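Local coordinates for hydrogenase (NiFe) small subunit HydA (Allochromatium vinosum, PDB 3MYR), which carries two [4Fe-4S] clusters and one [3Fe-4S] cluster and, paired with a large subunit, probably serves the oxidation of hydrogen by an electron acceptor, at residues S5-S10 and Q59-N64; L39-T44 and A52-R57; S75-D80 and H91-I96; I96-V101 and D134-K139. All blocks are in the same frame, centred on the assembly; numbering follows the deposited sequence.

Contact 1 of 4, residues S5-S10 and Q59-N64; sequences SVIWLS and QAMDEN
Ile7 and Met61 cross at about a right angle, so the isoleucine tip meets the flank of the methionine chain: Ile7 CD1 lies 3.5 Å from Met61 CG. The same methyl rests 4.0 Å from Ala60 CB. Ile7 can reach this far because CG1 stands beside the backbone N (chi1 -70°) and the nearly extended second torsion carries CD1 on toward the helix. Two residues earlier, Ser5 turns its CB toward the carboxamide of Asn64, with Ser5 CB 3.5 Å from Asn64 ND2. That approach is packing, since the hydroxyl of Ser5 is bonded to Asp40 and the amide of Asn64 looks back into its own helix. There Asn64 ND2 donates to Ala60 O (3.1 Å) in the carbonyl plane, on a lone pair, beside a weak bond from the Asn64 backbone N to the same oxygen. With an alanine at Asn64, the Ala60 carbonyl would probably lose its side-chain donor and a gap would open beside Ser5. Within these segments helix and strand run at 143° to each other, their axes 9.3 Å apart, as connecting helices do in the beta-alpha-beta crossovers of a flavodoxin-like parallel sheet.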
loop_
_atom_site.group_PDB
_atom_site.type_symbol
_atom_site.label_atom_id
_atom_site.label_comp_id
_atom_site.label_asym_id
_atom_site.label_seq_id
_atom_site.Cartn_x
_atom_site.Cartn_y
_atom_site.Cartn_z
ATOM N N SER A 5 6.919 -22.434 -14.188
ATOM C CA SER A 5 7.042 -21.925 -12.830
ATOM C C SER A 5 7.591 -20.494 -12.724
ATOM O O SER A 5 8.541 -20.114 -13.453
ATOM C CB SER A 5 7.914 -22.856 -12.044
ATOM O OG SER A 5 8.137 -22.346 -10.733
ATOM N N VAL A 6 6.953 -19.700 -11.843
ATOM C CA VAL A 6 7.347 -18.310 -11.606
ATOM C C VAL A 6 7.542 -18.040 -10.108
ATOM O O VAL A 6 6.689 -18.391 -9.281
ATOM C CB VAL A 6 6.327 -17.348 -12.188
ATOM C CG1 VAL A 6 6.728 -15.899 -11.794
ATOM C CG2 VAL A 6 6.245 -17.528 -13.752
ATOM N N ILE A 7 8.718 -17.548 -9.734
ATOM C CA ILE A 7 9.000 -17.219 -8.371
ATOM C C ILE A 7 9.167 -15.693 -8.277
ATOM O O ILE A 7 9.994 -15.112 -9.012
ATOM C CB ILE A 7 10.287 -17.860 -7.894
ATOM C CG1 ILE A 7 10.055 -19.402 -7.790
ATOM C CG2 ILE A 7 10.600 -17.360 -6.408
ATOM C CD1 ILE A 7 11.366 -20.182 -7.491
ATOM N N TRP A 8 8.359 -15.061 -7.413
ATOM C CA TRP A 8 8.328 -13.616 -7.267
ATOM C C TRP A 8 9.081 -13.267 -5.979
ATOM O O TRP A 8 8.635 -13.653 -4.873
ATOM C CB TRP A 8 6.879 -13.105 -7.223
ATOM C CG TRP A 8 6.841 -11.601 -7.309
ATOM C CD1 TRP A 8 7.251 -10.705 -6.329
ATOM C CD2 TRP A 8 6.370 -10.801 -8.402
ATOM N NE1 TRP A 8 6.985 -9.414 -6.730
ATOM C CE2 TRP A 8 6.476 -9.445 -8.005
ATOM C CE3 TRP A 8 5.786 -11.098 -9.664
ATOM C CZ2 TRP A 8 6.031 -8.391 -8.819
ATOM C CZ3 TRP A 8 5.444 -10.054 -10.486
ATOM C CH2 TRP A 8 5.538 -8.709 -10.041
ATOM N N LEU A 9 10.234 -12.595 -6.095
ATOM C CA LEU A 9 10.996 -12.193 -4.882
ATOM C C LEU A 9 10.726 -10.747 -4.611
ATOM O O LEU A 9 10.863 -9.888 -5.532
ATOM C CB LEU A 9 12.508 -12.384 -5.101
ATOM C CG LEU A 9 12.957 -13.822 -5.480
ATOM C CD1 LEU A 9 14.463 -13.888 -5.781
ATOM C CD2 LEU A 9 12.549 -14.683 -4.297
ATOM N N SER A 10 10.377 -10.421 -3.370
ATOM C CA SER A 10 10.090 -9.017 -2.989
ATOM C C SER A 10 11.163 -8.552 -2.013
ATOM O O SER A 10 11.290 -9.134 -0.935
ATOM C CB SER A 10 8.703 -8.965 -2.288
ATOM O OG SER A 10 7.738 -9.396 -3.211
ATOM N N GLN A 59 10.786 -25.876 -3.136
ATOM C CA GLN A 59 10.299 -26.991 -3.934
ATOM C C GLN A 59 10.109 -26.565 -5.417
ATOM O O GLN A 59 10.454 -27.284 -6.350
ATOM C CB GLN A 59 9.001 -27.508 -3.343
ATOM C CG GLN A 59 8.453 -28.778 -4.058
ATOM C CD GLN A 59 7.010 -29.130 -3.654
ATOM O OE1 GLN A 59 6.483 -28.615 -2.663
ATOM N NE2 GLN A 59 6.367 -29.995 -4.438
ATOM N N ALA A 60 9.629 -25.355 -5.641
ATOM C CA ALA A 60 9.650 -24.815 -6.997
ATOM C C ALA A 60 11.040 -24.811 -7.595
ATOM O O ALA A 60 11.188 -25.172 -8.742
ATOM C CB ALA A 60 9.008 -23.388 -7.062
ATOM N N MET A 61 12.045 -24.357 -6.865
ATOM C CA MET A 61 13.380 -24.306 -7.414
ATOM C C MET A 61 13.897 -25.745 -7.713
ATOM O O MET A 61 14.532 -25.962 -8.739
ATOM C CB MET A 61 14.350 -23.610 -6.466
ATOM C CG MET A 61 14.089 -22.061 -6.318
ATOM S SD MET A 61 14.871 -21.515 -4.793
ATOM C CE MET A 61 16.561 -22.089 -5.009
ATOM N N ASP A 62 13.572 -26.700 -6.834
ATOM C CA ASP A 62 13.990 -28.110 -6.985
ATOM C C ASP A 62 13.349 -28.775 -8.233
ATOM O O ASP A 62 14.032 -29.367 -9.035
ATOM C CB ASP A 62 13.602 -28.882 -5.708
ATOM C CG ASP A 62 14.146 -30.344 -5.690
ATOM O OD1 ASP A 62 15.374 -30.502 -5.838
ATOM O OD2 ASP A 62 13.364 -31.335 -5.502
ATOM N N GLU A 63 12.046 -28.605 -8.422
ATOM C CA GLU A 63 11.318 -29.328 -9.439
ATOM C C GLU A 63 11.402 -28.717 -10.821
ATOM O O GLU A 63 11.117 -29.384 -11.786
ATOM C CB GLU A 63 9.863 -29.447 -9.000
ATOM C CG GLU A 63 9.837 -30.261 -7.693
ATOM C CD GLU A 63 8.463 -30.691 -7.200
ATOM O OE1 GLU A 63 8.444 -31.627 -6.349
ATOM O OE2 GLU A 63 7.436 -30.109 -7.612
ATOM N N ASN A 64 11.835 -27.464 -10.932
ATOM C CA ASN A 64 11.808 -26.791 -12.215
ATOM C C ASN A 64 13.169 -26.260 -12.572
ATOM O O ASN A 64 13.296 -25.251 -13.293
ATOM C CB ASN A 64 10.831 -25.640 -12.113
ATOM C CG ASN A 64 9.419 -26.115 -11.886
ATOM O OD1 ASN A 64 8.839 -26.729 -12.748
ATOM N ND2 ASN A 64 8.905 -25.906 -10.693
#

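Contact 2 of 4, residues L39-T44 and A52-R57; sequences LDYHHT and AAEAAR
Tyr41 and Glu54 are joined by a short hydrogen bond, Tyr41 OH giving its proton to Glu54 OE1 at 2.6 Å. The bond arrives on the syn lone pair of OE1, and ring and carboxylate stand almost perpendicular, 89° apart. The phenolic oxygen accepts as well: His43 NE2 donates to Tyr41 OH (2.7 Å), the oxygen lying in the imidazole plane. Two bonds therefore grip this hydroxyl and fix the direction of its proton.

Charge pairing occupies the other oxygen of Glu54. Arg57 NH1 meets Glu54 OE2 at 3.1 Å, close to the guanidinium plane, and NE adds a weak bond to the same atom. Paired in this way, and bonded by Tyr41, Glu54 is likely to stay ionised; Arg57 NH2 turns to Glu99 of helix 93-101 in a second salt bridge.

This is a beta-alpha unit of the flavodoxin-like domain: helix 50-63 follows strand 38-41 after a short loop and folds back against it at 128°, the segment axes 7.5 Å apart.

The remaining contacts are van der Waals. Arg57 CB sits above one face of Tyr41, 3.8 Å from the ring centroid (CH-pi), the two side chains side by side. Ala53 O comes up at the ring edge, 3.4 Å from Tyr41 CD1. One residue before Tyr41, Asp40 O packs against Ala56 CB at 3.8 Å, and His43 and Glu54 touch Pro9 of the large subunit.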
loop_
_atom_site.group_PDB
_atom_site.type_symbol
_atom_site.label_atom_id
_atom_site.label_comp_id
_atom_site.label_asym_id
_atom_site.label_seq_id
_atom_site.Cartn_x
_atom_site.Cartn_y
_atom_site.Cartn_z
ATOM N N LEU A 39 2.389 -19.567 -10.469
ATOM C CA LEU A 39 3.033 -18.562 -9.616
ATOM C C LEU A 39 3.236 -19.258 -8.264
ATOM O O LEU A 39 2.283 -19.456 -7.496
ATOM C CB LEU A 39 2.107 -17.335 -9.454
ATOM C CG LEU A 39 2.578 -16.299 -8.417
ATOM C CD1 LEU A 39 3.978 -15.698 -8.869
ATOM C CD2 LEU A 39 1.549 -15.122 -8.169
ATOM N N ASP A 40 4.468 -19.679 -7.976
ATOM C CA ASP A 40 4.700 -20.626 -6.887
ATOM C C ASP A 40 5.099 -19.987 -5.565
ATOM O O ASP A 40 5.061 -20.636 -4.515
ATOM C CB ASP A 40 5.752 -21.617 -7.318
ATOM C CG ASP A 40 5.246 -22.557 -8.437
ATOM O OD1 ASP A 40 6.078 -23.045 -9.243
ATOM O OD2 ASP A 40 4.010 -22.826 -8.529
ATOM N N TYR A 41 5.423 -18.698 -5.615
ATOM C CA TYR A 41 5.797 -17.974 -4.420
ATOM C C TYR A 41 5.599 -16.489 -4.654
ATOM O O TYR A 41 6.058 -15.942 -5.675
ATOM C CB TYR A 41 7.261 -18.267 -4.136
ATOM C CG TYR A 41 7.827 -17.639 -2.903
ATOM C CD1 TYR A 41 7.692 -18.250 -1.626
ATOM C CD2 TYR A 41 8.516 -16.429 -2.987
ATOM C CE1 TYR A 41 8.271 -17.692 -0.536
ATOM C CE2 TYR A 41 9.150 -15.862 -1.866
ATOM C CZ TYR A 41 9.030 -16.493 -0.662
ATOM O OH TYR A 41 9.644 -15.901 0.425
ATOM N N HIS A 42 4.894 -15.845 -3.740
ATOM C CA HIS A 42 4.587 -14.423 -3.855
ATOM C C HIS A 42 4.010 -14.012 -2.522
ATOM O O HIS A 42 2.934 -14.468 -2.170
ATOM C CB HIS A 42 3.579 -14.088 -4.921
ATOM C CG HIS A 42 3.510 -12.608 -5.178
ATOM N ND1 HIS A 42 3.454 -11.682 -4.144
ATOM C CD2 HIS A 42 3.694 -11.890 -6.318
ATOM C CE1 HIS A 42 3.556 -10.460 -4.653
ATOM N NE2 HIS A 42 3.713 -10.560 -5.966
ATOM N N HIS A 43 4.792 -13.272 -1.756
ATOM C CA HIS A 43 4.483 -12.861 -0.361
ATOM C C HIS A 43 3.152 -12.210 -0.207
ATOM O O HIS A 43 2.516 -12.370 0.834
ATOM C CB HIS A 43 5.475 -11.808 0.192
ATOM C CG HIS A 43 6.762 -12.375 0.696
ATOM N ND1 HIS A 43 7.685 -11.613 1.392
ATOM C CD2 HIS A 43 7.310 -13.616 0.572
ATOM C CE1 HIS A 43 8.750 -12.354 1.675
ATOM N NE2 HIS A 43 8.550 -13.571 1.181
ATOM N N THR A 44 2.761 -11.413 -1.189
ATOM C CA THR A 44 1.528 -10.643 -1.046
ATOM C C THR A 44 0.296 -11.533 -1.022
ATOM O O THR A 44 -0.718 -11.176 -0.413
ATOM C CB THR A 44 1.392 -9.552 -2.145
ATOM O OG1 THR A 44 2.574 -8.755 -2.137
ATOM C CG2 THR A 44 0.191 -8.628 -1.857
ATOM N N ALA A 52 6.147 -22.950 5.749
ATOM C CA ALA A 52 5.369 -23.545 4.676
ATOM C C ALA A 52 5.539 -22.704 3.383
ATOM O O ALA A 52 5.522 -23.224 2.285
ATOM C CB ALA A 52 3.900 -23.593 5.045
ATOM N N ALA A 53 5.616 -21.391 3.529
ATOM C CA ALA A 53 5.827 -20.510 2.383
ATOM C C ALA A 53 7.247 -20.689 1.813
ATOM O O ALA A 53 7.397 -20.837 0.600
ATOM C CB ALA A 53 5.566 -19.054 2.745
ATOM N N GLU A 54 8.262 -20.654 2.669
ATOM C CA GLU A 54 9.644 -20.911 2.213
ATOM C C GLU A 54 9.789 -22.290 1.513
ATOM O O GLU A 54 10.419 -22.381 0.453
ATOM C CB GLU A 54 10.658 -20.770 3.351
ATOM C CG GLU A 54 10.742 -19.341 3.876
ATOM C CD GLU A 54 10.925 -18.339 2.705
ATOM O OE1 GLU A 54 10.037 -17.459 2.516
ATOM O OE2 GLU A 54 11.879 -18.509 1.906
ATOM N N ALA A 55 9.150 -23.323 2.070
ATOM C CA ALA A 55 9.228 -24.658 1.469
ATOM C C ALA A 55 8.636 -24.612 0.047
ATOM O O ALA A 55 9.117 -25.302 -0.817
ATOM C CB ALA A 55 8.510 -25.733 2.366
ATOM N N ALA A 56 7.644 -23.755 -0.218
ATOM C CA ALA A 56 7.080 -23.743 -1.552
ATOM C C ALA A 56 8.083 -23.136 -2.535
ATOM O O ALA A 56 8.192 -23.606 -3.695
ATOM C CB ALA A 56 5.724 -22.953 -1.581
ATOM N N ARG A 57 8.811 -22.090 -2.118
ATOM C CA ARG A 57 9.803 -21.526 -3.031
ATOM C C ARG A 57 10.901 -22.591 -3.320
ATOM O O ARG A 57 11.292 -22.794 -4.478
ATOM C CB ARG A 57 10.415 -20.215 -2.499
ATOM C CG ARG A 57 11.661 -19.791 -3.216
ATOM C CD ARG A 57 12.246 -18.475 -2.666
ATOM N NE ARG A 57 12.791 -18.578 -1.324
ATOM C CZ ARG A 57 14.021 -18.999 -1.044
ATOM N NH1 ARG A 57 14.380 -19.114 0.227
ATOM N NH2 ARG A 57 14.888 -19.333 -2.009
#

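Contact 3 of 4, residues S75-D80 and H91-I96; sequences SIPGPD and HSNYSI
Tyr94 has Pro79 lying over one face of its ring, a CH-pi contact in which Pro79 CB stands 3.8 Å from the ring centroid, 16° off the normal. The pyrrolidine spreads across the aromatic surface, its CB close to Tyr94 CE2 (3.7 Å) and its CD beside the opposite flank, at CE1. The tyrosine ring comes under the proline because CG is anti to the backbone N (chi1 174°). A glycine in place of Tyr94 would probably strip Pro79 of its aromatic support and open a gap beside the loop. Asn93, the next residue in buried area, works through its CB, 3.9 Å from Ile76 CG2, while its OD1 is bonded to Ser86. The same Ile76 methyl also leans on the backbone of Tyr94. A water bridges the two segments, donating to Pro77 O (2.8 Å) and accepting from Tyr94 N (2.9 Å). Ser92 is the N-cap of the helix, its OG accepting a hydrogen bond from Ser95 N. The contact thus sets the start of helix 93-101 against the end of strand 69-77, with Leu135 of helix 132-135 touching Ile76, Pro79 and Tyr94, and Ser75 lying near Cys113, a ligand of a [4Fe-4S] cluster.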
loop_
_atom_site.group_PDB
_atom_site.type_symbol
_atom_site.label_atom_id
_atom_site.label_comp_id
_atom_site.label_asym_id
_atom_site.label_seq_id
_atom_site.Cartn_x
_atom_site.Cartn_y
_atom_site.Cartn_z
ATOM N N SER A 75 15.116 -3.134 -4.693
ATOM C CA SER A 75 16.574 -3.208 -4.685
ATOM C C SER A 75 17.014 -4.187 -3.604
ATOM O O SER A 75 16.204 -4.687 -2.831
ATOM C CB SER A 75 17.182 -1.801 -4.463
ATOM O OG SER A 75 16.704 -1.338 -3.194
ATOM N N ILE A 76 18.280 -4.555 -3.649
ATOM C CA ILE A 76 18.856 -5.506 -2.712
ATOM C C ILE A 76 20.085 -4.850 -2.046
ATOM O O ILE A 76 20.984 -4.360 -2.757
ATOM C CB ILE A 76 19.359 -6.717 -3.519
ATOM C CG1 ILE A 76 18.163 -7.324 -4.335
ATOM C CG2 ILE A 76 19.989 -7.792 -2.592
ATOM C CD1 ILE A 76 18.120 -6.874 -5.866
ATOM N N PRO A 77 20.180 -4.903 -0.703
ATOM C CA PRO A 77 21.429 -4.405 -0.114
ATOM C C PRO A 77 22.515 -5.343 -0.522
ATOM O O PRO A 77 22.401 -6.579 -0.337
ATOM C CB PRO A 77 21.180 -4.489 1.402
ATOM C CG PRO A 77 19.627 -4.507 1.544
ATOM C CD PRO A 77 19.154 -5.260 0.307
ATOM N N GLY A 78 23.573 -4.770 -1.087
ATOM C CA GLY A 78 24.637 -5.572 -1.674
ATOM C C GLY A 78 25.457 -6.350 -0.649
ATOM O O GLY A 78 25.345 -6.123 0.571
ATOM N N PRO A 79 26.331 -7.236 -1.139
ATOM C CA PRO A 79 27.019 -8.154 -0.184
ATOM C C PRO A 79 28.016 -7.378 0.715
ATOM O O PRO A 79 28.389 -7.874 1.734
ATOM C CB PRO A 79 27.764 -9.154 -1.113
ATOM C CG PRO A 79 27.967 -8.359 -2.417
ATOM C CD PRO A 79 26.703 -7.507 -2.545
ATOM N N ASP A 80 28.412 -6.153 0.352
ATOM C CA ASP A 80 29.195 -5.299 1.319
ATOM C C ASP A 80 28.354 -4.535 2.387
ATOM O O ASP A 80 28.920 -3.973 3.353
ATOM C CB ASP A 80 30.086 -4.300 0.523
ATOM C CG ASP A 80 30.838 -5.006 -0.617
ATOM O OD1 ASP A 80 30.691 -4.587 -1.808
ATOM O OD2 ASP A 80 31.472 -6.070 -0.312
ATOM N N HIS A 91 17.406 -14.847 6.610
ATOM C CA HIS A 91 18.441 -14.740 5.575
ATOM C C HIS A 91 18.403 -13.368 4.886
ATOM O O HIS A 91 17.327 -12.837 4.674
ATOM C CB HIS A 91 18.209 -15.796 4.511
ATOM C CG HIS A 91 18.323 -17.187 5.026
ATOM N ND1 HIS A 91 19.507 -17.895 4.988
ATOM C CD2 HIS A 91 17.401 -18.014 5.578
ATOM C CE1 HIS A 91 19.313 -19.096 5.515
ATOM N NE2 HIS A 91 18.044 -19.198 5.867
ATOM N N SER A 92 19.561 -12.889 4.419
ATOM C CA SER A 92 19.626 -11.602 3.773
ATOM C C SER A 92 19.027 -11.702 2.405
ATOM O O SER A 92 19.018 -12.758 1.780
ATOM C CB SER A 92 21.100 -11.150 3.681
ATOM O OG SER A 92 21.761 -12.017 2.771
ATOM N N ASN A 93 18.518 -10.581 1.900
ATOM C CA ASN A 93 17.980 -10.559 0.550
ATOM C C ASN A 93 19.064 -11.012 -0.422
ATOM O O ASN A 93 18.767 -11.684 -1.434
ATOM C CB ASN A 93 17.566 -9.138 0.156
ATOM C CG ASN A 93 16.203 -8.692 0.751
ATOM O OD1 ASN A 93 15.806 -7.534 0.541
ATOM N ND2 ASN A 93 15.586 -9.514 1.595
ATOM N N TYR A 94 20.304 -10.577 -0.191
ATOM C CA TYR A 94 21.365 -10.888 -1.152
ATOM C C TYR A 94 21.569 -12.391 -1.283
ATOM O O TYR A 94 21.639 -12.977 -2.407
ATOM C CB TYR A 94 22.682 -10.242 -0.719
ATOM C CG TYR A 94 23.828 -10.658 -1.610
ATOM C CD1 TYR A 94 23.877 -10.175 -2.923
ATOM C CD2 TYR A 94 24.738 -11.671 -1.224
ATOM C CE1 TYR A 94 24.876 -10.560 -3.810
ATOM C CE2 TYR A 94 25.778 -12.075 -2.121
ATOM C CZ TYR A 94 25.831 -11.489 -3.414
ATOM O OH TYR A 94 26.769 -11.833 -4.396
ATOM N N SER A 95 21.578 -13.045 -0.126
ATOM C CA SER A 95 21.696 -14.527 -0.093
ATOM C C SER A 95 20.522 -15.233 -0.861
ATOM O O SER A 95 20.722 -16.187 -1.643
ATOM C CB SER A 95 21.680 -14.940 1.372
ATOM O OG SER A 95 21.819 -16.281 1.431
ATOM N N ILE A 96 19.309 -14.723 -0.676
ATOM C CA ILE A 96 18.115 -15.307 -1.296
ATOM C C ILE A 96 18.135 -15.063 -2.818
ATOM O O ILE A 96 17.861 -15.947 -3.621
ATOM C CB ILE A 96 16.819 -14.728 -0.667
ATOM C CG1 ILE A 96 16.713 -15.104 0.849
ATOM C CG2 ILE A 96 15.577 -15.209 -1.491
ATOM C CD1 ILE A 96 15.875 -13.957 1.633
HETATM O O HOH W 1 20.803 -8.131 1.310
#

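Contact 4 of 4, residues I96-V101 and D134-K139; sequences ILMETV and DLVRDK
Helix 93-101 is the connecting element between strands 69-77 and 106-110, and here its last two turns, through Leu97, Met98 and Val101, pack against the end of helix 132-135 and the loop that leaves it. Leu97 and Val101, one turn apart, both meet Val136, which divides its two methyls between them. Val136 CG2 lies 3.9 Å from Leu97 CD2, and Val136 CG1 is 3.9 Å from Val101 CG2. With chi1 at -53°, Val101 CG1 is anti to the carbonyl carbon, which leaves Val101 CG2 in the crowded position between that carbon and the backbone N, facing the loop. Leu97 crosses Leu135 at about a right angle, their CD2 methyls 4.0 Å apart.

Met98 takes the outer flank. Its chain bends at both the second and third torsions, which brings CE to 3.4 Å from Leu135 O, while its sulfur passes Val136 CG2, the two side chains sliding by in opposite directions. At the far end Lys139 brings its CD to 3.4 Å from Val101 O, the last carbonyl of the segment. Lys139 NZ gives that oxygen a weak hydrogen bond, its stronger partner being Glu102 O. An amine here probably suits the negative end of the helix dipole. Within the helix, Ile96 O accepts from Thr100 OG1 (2.7 Å) and Thr100 N, which come from opposite faces of the carbonyl plane.

Leu97 also touches Val72 and Ile76, and Val101 touches Val107, so the helix covers two neighbouring parallel strands, as in the beta-alpha-beta crossover of a flavodoxin-like fold.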
loop_
_atom_site.group_PDB
_atom_site.type_symbol
_atom_site.label_atom_id
_atom_site.label_comp_id
_atom_site.label_asym_id
_atom_site.label_seq_id
_atom_site.Cartn_x
_atom_site.Cartn_y
_atom_site.Cartn_z
ATOM N N ILE A 96 19.309 -14.723 -0.676
ATOM C CA ILE A 96 18.115 -15.307 -1.296
ATOM C C ILE A 96 18.135 -15.063 -2.818
ATOM O O ILE A 96 17.861 -15.947 -3.621
ATOM C CB ILE A 96 16.819 -14.728 -0.667
ATOM C CG1 ILE A 96 16.713 -15.104 0.849
ATOM C CG2 ILE A 96 15.577 -15.209 -1.491
ATOM C CD1 ILE A 96 15.875 -13.957 1.633
ATOM N N LEU A 97 18.496 -13.844 -3.216
ATOM C CA LEU A 97 18.644 -13.517 -4.622
ATOM C C LEU A 97 19.598 -14.494 -5.311
ATOM O O LEU A 97 19.209 -15.144 -6.330
ATOM C CB LEU A 97 19.142 -12.072 -4.796
ATOM C CG LEU A 97 19.530 -11.693 -6.248
ATOM C CD1 LEU A 97 18.187 -11.509 -7.025
ATOM C CD2 LEU A 97 20.243 -10.329 -6.256
ATOM N N MET A 98 20.810 -14.640 -4.764
ATOM C CA MET A 98 21.832 -15.386 -5.468
ATOM C C MET A 98 21.423 -16.839 -5.499
ATOM O O MET A 98 21.575 -17.495 -6.522
ATOM C CB MET A 98 23.259 -15.212 -4.846
ATOM C CG MET A 98 23.781 -13.718 -4.929
ATOM S SD MET A 98 23.458 -12.919 -6.518
ATOM C CE MET A 98 24.726 -13.793 -7.490
ATOM N N GLU A 99 20.848 -17.347 -4.403
ATOM C CA GLU A 99 20.483 -18.772 -4.380
ATOM C C GLU A 99 19.244 -19.048 -5.320
ATOM O O GLU A 99 19.211 -20.056 -5.995
ATOM C CB GLU A 99 20.246 -19.206 -2.934
ATOM C CG GLU A 99 19.138 -20.231 -2.746
ATOM C CD GLU A 99 18.652 -20.378 -1.270
ATOM O OE1 GLU A 99 19.469 -20.852 -0.441
ATOM O OE2 GLU A 99 17.476 -20.027 -0.945
ATOM N N THR A 100 18.287 -18.121 -5.435
ATOM C CA THR A 100 17.114 -18.379 -6.228
ATOM C C THR A 100 17.391 -18.193 -7.735
ATOM O O THR A 100 16.882 -18.958 -8.564
ATOM C CB THR A 100 16.009 -17.423 -5.805
ATOM O OG1 THR A 100 15.853 -17.539 -4.388
ATOM C CG2 THR A 100 14.711 -17.762 -6.453
ATOM N N VAL A 101 18.238 -17.236 -8.110
ATOM C CA VAL A 101 18.502 -17.036 -9.543
ATOM C C VAL A 101 19.475 -18.106 -10.073
ATOM O O VAL A 101 19.554 -18.290 -11.265
ATOM C CB VAL A 101 19.016 -15.619 -9.930
ATOM C CG1 VAL A 101 18.081 -14.527 -9.384
ATOM C CG2 VAL A 101 20.453 -15.401 -9.424
ATOM N N ASP A 134 23.495 -5.482 -11.664
ATOM C CA ASP A 134 24.796 -5.342 -10.997
ATOM C C ASP A 134 25.199 -6.562 -10.177
ATOM O O ASP A 134 26.370 -6.895 -10.070
ATOM C CB ASP A 134 24.842 -4.084 -10.101
ATOM C CG ASP A 134 24.954 -2.772 -10.934
ATOM O OD1 ASP A 134 24.995 -2.818 -12.192
ATOM O OD2 ASP A 134 24.899 -1.710 -10.325
ATOM N N LEU A 135 24.232 -7.242 -9.613
ATOM C CA LEU A 135 24.521 -8.407 -8.770
ATOM C C LEU A 135 24.455 -9.755 -9.465
ATOM O O LEU A 135 25.050 -10.757 -8.985
ATOM C CB LEU A 135 23.521 -8.449 -7.653
ATOM C CG LEU A 135 23.719 -7.591 -6.390
ATOM C CD1 LEU A 135 25.048 -6.978 -5.942
ATOM C CD2 LEU A 135 22.454 -7.074 -5.697
ATOM N N VAL A 136 23.705 -9.811 -10.558
ATOM C CA VAL A 136 23.427 -11.064 -11.183
ATOM C C VAL A 136 23.917 -10.932 -12.603
ATOM O O VAL A 136 23.270 -10.271 -13.463
ATOM C CB VAL A 136 21.907 -11.358 -11.227
ATOM C CG1 VAL A 136 21.688 -12.712 -12.009
ATOM C CG2 VAL A 136 21.352 -11.453 -9.798
ATOM N N ARG A 137 25.032 -11.596 -12.887
ATOM C CA ARG A 137 25.678 -11.460 -14.192
ATOM C C ARG A 137 25.631 -12.721 -15.033
ATOM O O ARG A 137 25.941 -12.694 -16.237
ATOM C CB ARG A 137 27.128 -10.997 -14.051
ATOM C CG ARG A 137 27.224 -9.478 -13.636
ATOM C CD ARG A 137 28.649 -9.073 -13.324
ATOM N NE ARG A 137 29.515 -9.291 -14.482
ATOM C CZ ARG A 137 29.422 -8.657 -15.649
ATOM N NH1 ARG A 137 28.531 -7.661 -15.822
ATOM N NH2 ARG A 137 30.300 -8.980 -16.613
ATOM N N ASP A 138 25.309 -13.864 -14.470
ATOM C CA ASP A 138 25.518 -14.929 -15.415
ATOM C C ASP A 138 24.221 -15.527 -15.952
ATOM O O ASP A 138 24.163 -16.660 -16.296
ATOM C CB ASP A 138 26.701 -15.860 -14.997
ATOM C CG ASP A 138 28.107 -15.061 -14.962
ATOM O OD1 ASP A 138 28.672 -14.677 -16.064
ATOM O OD2 ASP A 138 28.598 -14.769 -13.807
ATOM N N LYS A 139 23.198 -14.661 -16.043
ATOM C CA LYS A 139 21.817 -14.994 -16.265
ATOM C C LYS A 139 21.197 -13.973 -17.203
ATOM O O LYS A 139 21.508 -12.823 -17.119
ATOM C CB LYS A 139 21.098 -14.826 -14.961
ATOM C CG LYS A 139 20.228 -15.896 -14.658
ATOM C CD LYS A 139 21.053 -17.115 -14.136
ATOM C CE LYS A 139 20.415 -18.268 -14.748
ATOM N NZ LYS A 139 20.857 -19.554 -14.198
#

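Overall arrangement
All four contacts belong to the N-terminal, flavodoxin-like part of the small subunit, which holds one of its [4Fe-4S] clusters. Along the chain contact 2 is nested inside the loop closed by contact 1, and contacts 3 and 4 follow in series. Contacts 1 and 2, with centres about 8 Å apart, share helix 50-63 and reach the neighbouring strands 5-10 and 38-41. Contacts 3 and 4, about 10 Å apart, share Ile96 and helix 93-101. The two pairs meet where helices 50-63 and 93-101 lie together, through Met61 against Thr100 and Arg57 against Ile96. Both thus lie on one side of the sheet, between contact 2 at the large subunit and the strand end at Ser75, near the cluster.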